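Avirulence protein AvrP123 (Melampsora lini, PDB 5VJJ) is a zinc-binding effector of the flax rust fungus, thought to act in the host nucleus and recognised by the flax disease resistance protein P. Local coordinates at residues Asp46-Tyr54 with Ser65-His73. Sequence-based numbering, arbitrary orientation.
Sequences DCPGPAEQY and SHVACSGVH. With ZN (zinc ion), chain D.
Tyr-54 packs against Ala-68 and His-66 across an antiparallel beta hairpin, strands 51-58 and 64-69; a zinc site lies beyond one end of the pairing. Tyr-54 has the largest area buried by the contact. Its ring lies on the same face of the sheet as His-66 and Ala-68. CE2 on the ring edge meets Ala-68 CB at 3.6 Å, nearly in the ring plane. The His-66 ring approaches Tyr-54 CD2 obliquely, with the two planes at 55°. His-66 ND1 is hydrogen-bonded to the hydroxyl of Tyr-56, further along the first strand. The backbones are tied by Glu-52 and Ala-68, which bond to each other in both directions. Ser-70 N to Pro-50 O extends the ladder past the strands.

On the other face, Gln-53 is extended, with CG anti to the backbone N (chi1 -176°). This brings NE2 to Ser-65 OG at 3.1 Å, and the serine oxygen lies close to the amide plane. Ser-65 OG in turn donates to Tyr-54 O, from above the carbonyl plane.

At the far end, Cys-47, Cys-69 and His-73 bind zinc, and Cys-33 completes the site. Cys-47 SG also accepts the N-H of Gly-49, and Cys-69 SG that of Gly-71, which may temper the charge on these two sulfurs. The Cys-47 sulfur sits at the edge of the His-73 ring. Cys-47 SG binds the zinc ion at 2.3 Å. His-73 NE2 binds it at 2.0 Å.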
loop_
_atom_site.group_PDB
_atom_site.type_symbol
_atom_site.label_atom_id
_atom_site.label_comp_id
_atom_site.label_asym_id
_atom_site.label_seq_id
_atom_site.Cartn_x
_atom_site.Cartn_y
_atom_site.Cartn_z
ATOM N N ASP A 46 -6.810 -2.940 14.490
ATOM C CA ASP A 46 -6.109 -3.012 13.219
ATOM C C ASP A 46 -6.952 -2.406 12.105
ATOM O O ASP A 46 -8.183 -2.499 12.110
ATOM C CB ASP A 46 -5.782 -4.462 12.860
ATOM C CG ASP A 46 -5.139 -5.218 14.001
ATOM O OD1 ASP A 46 -4.313 -4.628 14.727
ATOM O OD2 ASP A 46 -5.456 -6.413 14.164
ATOM N N CYS A 47 -6.277 -1.801 11.140
ATOM C CA CYS A 47 -6.956 -1.340 9.941
ATOM C C CYS A 47 -7.410 -2.543 9.123
ATOM O O CYS A 47 -6.586 -3.405 8.801
ATOM C CB CYS A 47 -6.039 -0.464 9.100
ATOM S SG CYS A 47 -6.756 -0.040 7.494
ATOM N N PRO A 48 -8.698 -2.646 8.769
ATOM C CA PRO A 48 -9.147 -3.772 7.932
ATOM C C PRO A 48 -8.741 -3.671 6.472
ATOM O O PRO A 48 -9.083 -4.573 5.698
ATOM C CB PRO A 48 -10.679 -3.720 8.060
ATOM C CG PRO A 48 -10.960 -2.804 9.205
ATOM C CD PRO A 48 -9.834 -1.842 9.246
ATOM N N GLY A 49 -8.041 -2.618 6.064
ATOM C CA GLY A 49 -7.702 -2.432 4.664
ATOM C C GLY A 49 -8.776 -1.653 3.927
ATOM O O GLY A 49 -9.593 -0.979 4.558
ATOM N N PRO A 50 -8.799 -1.750 2.590
ATOM C CA PRO A 50 -7.930 -2.587 1.751
ATOM C C PRO A 50 -6.508 -2.042 1.594
ATOM O O PRO A 50 -6.316 -0.842 1.368
ATOM C CB PRO A 50 -8.648 -2.593 0.392
ATOM C CG PRO A 50 -9.992 -1.956 0.622
ATOM C CD PRO A 50 -9.808 -1.045 1.785
ATOM N N ALA A 51 -5.522 -2.932 1.701
ATOM C CA ALA A 51 -4.124 -2.576 1.523
ATOM C C ALA A 51 -3.495 -3.506 0.497
ATOM O O ALA A 51 -3.859 -4.681 0.397
ATOM C CB ALA A 51 -3.358 -2.655 2.847
ATOM N N GLU A 52 -2.548 -2.965 -0.270
ATOM C CA GLU A 52 -1.865 -3.706 -1.321
ATOM C C GLU A 52 -0.372 -3.441 -1.242
ATOM O O GLU A 52 0.062 -2.358 -0.839
ATOM C CB GLU A 52 -2.355 -3.323 -2.727
ATOM C CG GLU A 52 -3.749 -3.792 -3.070
ATOM C CD GLU A 52 -4.111 -3.476 -4.506
ATOM O OE1 GLU A 52 -3.512 -2.534 -5.073
ATOM O OE2 GLU A 52 -4.986 -4.174 -5.063
ATOM N N GLN A 53 0.408 -4.435 -1.651
ATOM C CA GLN A 53 1.856 -4.329 -1.697
ATOM C C GLN A 53 2.322 -4.315 -3.146
ATOM O O GLN A 53 1.779 -5.037 -3.993
ATOM C CB GLN A 53 2.518 -5.479 -0.941
ATOM C CG GLN A 53 4.028 -5.369 -0.865
ATOM C CD GLN A 53 4.625 -6.372 0.100
ATOM O OE1 GLN A 53 3.913 -6.977 0.901
ATOM N NE2 GLN A 53 5.935 -6.560 0.023
ATOM N N TYR A 54 3.318 -3.477 -3.424
ATOM C CA TYR A 54 3.854 -3.303 -4.764
ATOM C C TYR A 54 5.295 -3.784 -4.789
ATOM O O TYR A 54 6.103 -3.378 -3.950
ATOM C CB TYR A 54 3.771 -1.840 -5.203
ATOM C CG TYR A 54 2.372 -1.268 -5.134
ATOM C CD1 TYR A 54 1.429 -1.564 -6.111
ATOM C CD2 TYR A 54 1.994 -0.435 -4.088
ATOM C CE1 TYR A 54 0.147 -1.045 -6.047
ATOM C CE2 TYR A 54 0.714 0.088 -4.017
ATOM C CZ TYR A 54 -0.203 -0.219 -4.998
ATOM O OH TYR A 54 -1.472 0.299 -4.927
ATOM N N SER A 65 10.010 -2.159 -2.632
ATOM C CA SER A 65 8.613 -2.471 -2.373
ATOM C C SER A 65 8.049 -1.480 -1.362
ATOM O O SER A 65 8.789 -0.907 -0.559
ATOM C CB SER A 65 8.463 -3.909 -1.850
ATOM O OG SER A 65 7.102 -4.246 -1.619
ATOM N N HIS A 66 6.730 -1.280 -1.415
ATOM C CA HIS A 66 6.022 -0.493 -0.412
ATOM C C HIS A 66 4.545 -0.859 -0.468
ATOM O O HIS A 66 4.058 -1.403 -1.464
ATOM C CB HIS A 66 6.217 1.020 -0.611
ATOM C CG HIS A 66 5.382 1.612 -1.704
ATOM N ND1 HIS A 66 5.913 2.019 -2.910
ATOM C CD2 HIS A 66 4.058 1.896 -1.763
ATOM C CE1 HIS A 66 4.953 2.513 -3.668
ATOM N NE2 HIS A 66 3.817 2.447 -2.998
ATOM N N VAL A 67 3.834 -0.533 0.612
ATOM C CA VAL A 67 2.432 -0.903 0.779
ATOM C C VAL A 67 1.579 0.358 0.757
ATOM O O VAL A 67 1.996 1.414 1.249
ATOM C CB VAL A 67 2.215 -1.699 2.084
ATOM C CG1 VAL A 67 0.732 -1.940 2.348
ATOM C CG2 VAL A 67 2.949 -3.030 2.021
ATOM N N ALA A 68 0.389 0.243 0.175
ATOM C CA ALA A 68 -0.581 1.325 0.123
ATOM C C ALA A 68 -1.921 0.809 0.622
ATOM O O ALA A 68 -2.271 -0.356 0.410
ATOM C CB ALA A 68 -0.734 1.882 -1.298
ATOM N N CYS A 69 -2.670 1.687 1.290
ATOM C CA CYS A 69 -3.912 1.300 1.942
ATOM C C CYS A 69 -4.955 2.387 1.753
ATOM O O CYS A 69 -4.650 3.575 1.872
ATOM C CB CYS A 69 -3.704 1.050 3.442
ATOM S SG CYS A 69 -5.162 0.404 4.299
ATOM N N SER A 70 -6.190 1.968 1.478
ATOM C CA SER A 70 -7.312 2.882 1.316
ATOM C C SER A 70 -8.186 2.978 2.560
ATOM O O SER A 70 -9.143 3.760 2.571
ATOM C CB SER A 70 -8.169 2.456 0.121
ATOM O OG SER A 70 -7.462 2.624 -1.098
ATOM N N GLY A 71 -7.893 2.204 3.600
ATOM C CA GLY A 71 -8.628 2.321 4.843
ATOM C C GLY A 71 -8.450 3.688 5.477
ATOM O O GLY A 71 -7.581 4.480 5.113
ATOM N N VAL A 72 -9.302 3.962 6.460
ATOM C CA VAL A 72 -9.255 5.219 7.198
ATOM C C VAL A 72 -8.380 5.009 8.426
ATOM O O VAL A 72 -8.703 4.193 9.296
ATOM C CB VAL A 72 -10.661 5.696 7.593
ATOM C CG1 VAL A 72 -10.582 6.995 8.381
ATOM C CG2 VAL A 72 -11.529 5.880 6.355
ATOM N N HIS A 73 -7.266 5.739 8.492
ATOM C CA HIS A 73 -6.344 5.651 9.617
ATOM C C HIS A 73 -6.527 6.767 10.635
ATOM O O HIS A 73 -6.277 6.547 11.825
ATOM C CB HIS A 73 -4.896 5.668 9.112
ATOM C CG HIS A 73 -4.564 4.526 8.202
ATOM N ND1 HIS A 73 -3.383 4.456 7.493
ATOM C CD2 HIS A 73 -5.257 3.405 7.887
ATOM C CE1 HIS A 73 -3.364 3.343 6.782
ATOM N NE2 HIS A 73 -4.489 2.687 7.004
HETATM ZN ZN ZN D . -4.824 0.758 6.443
#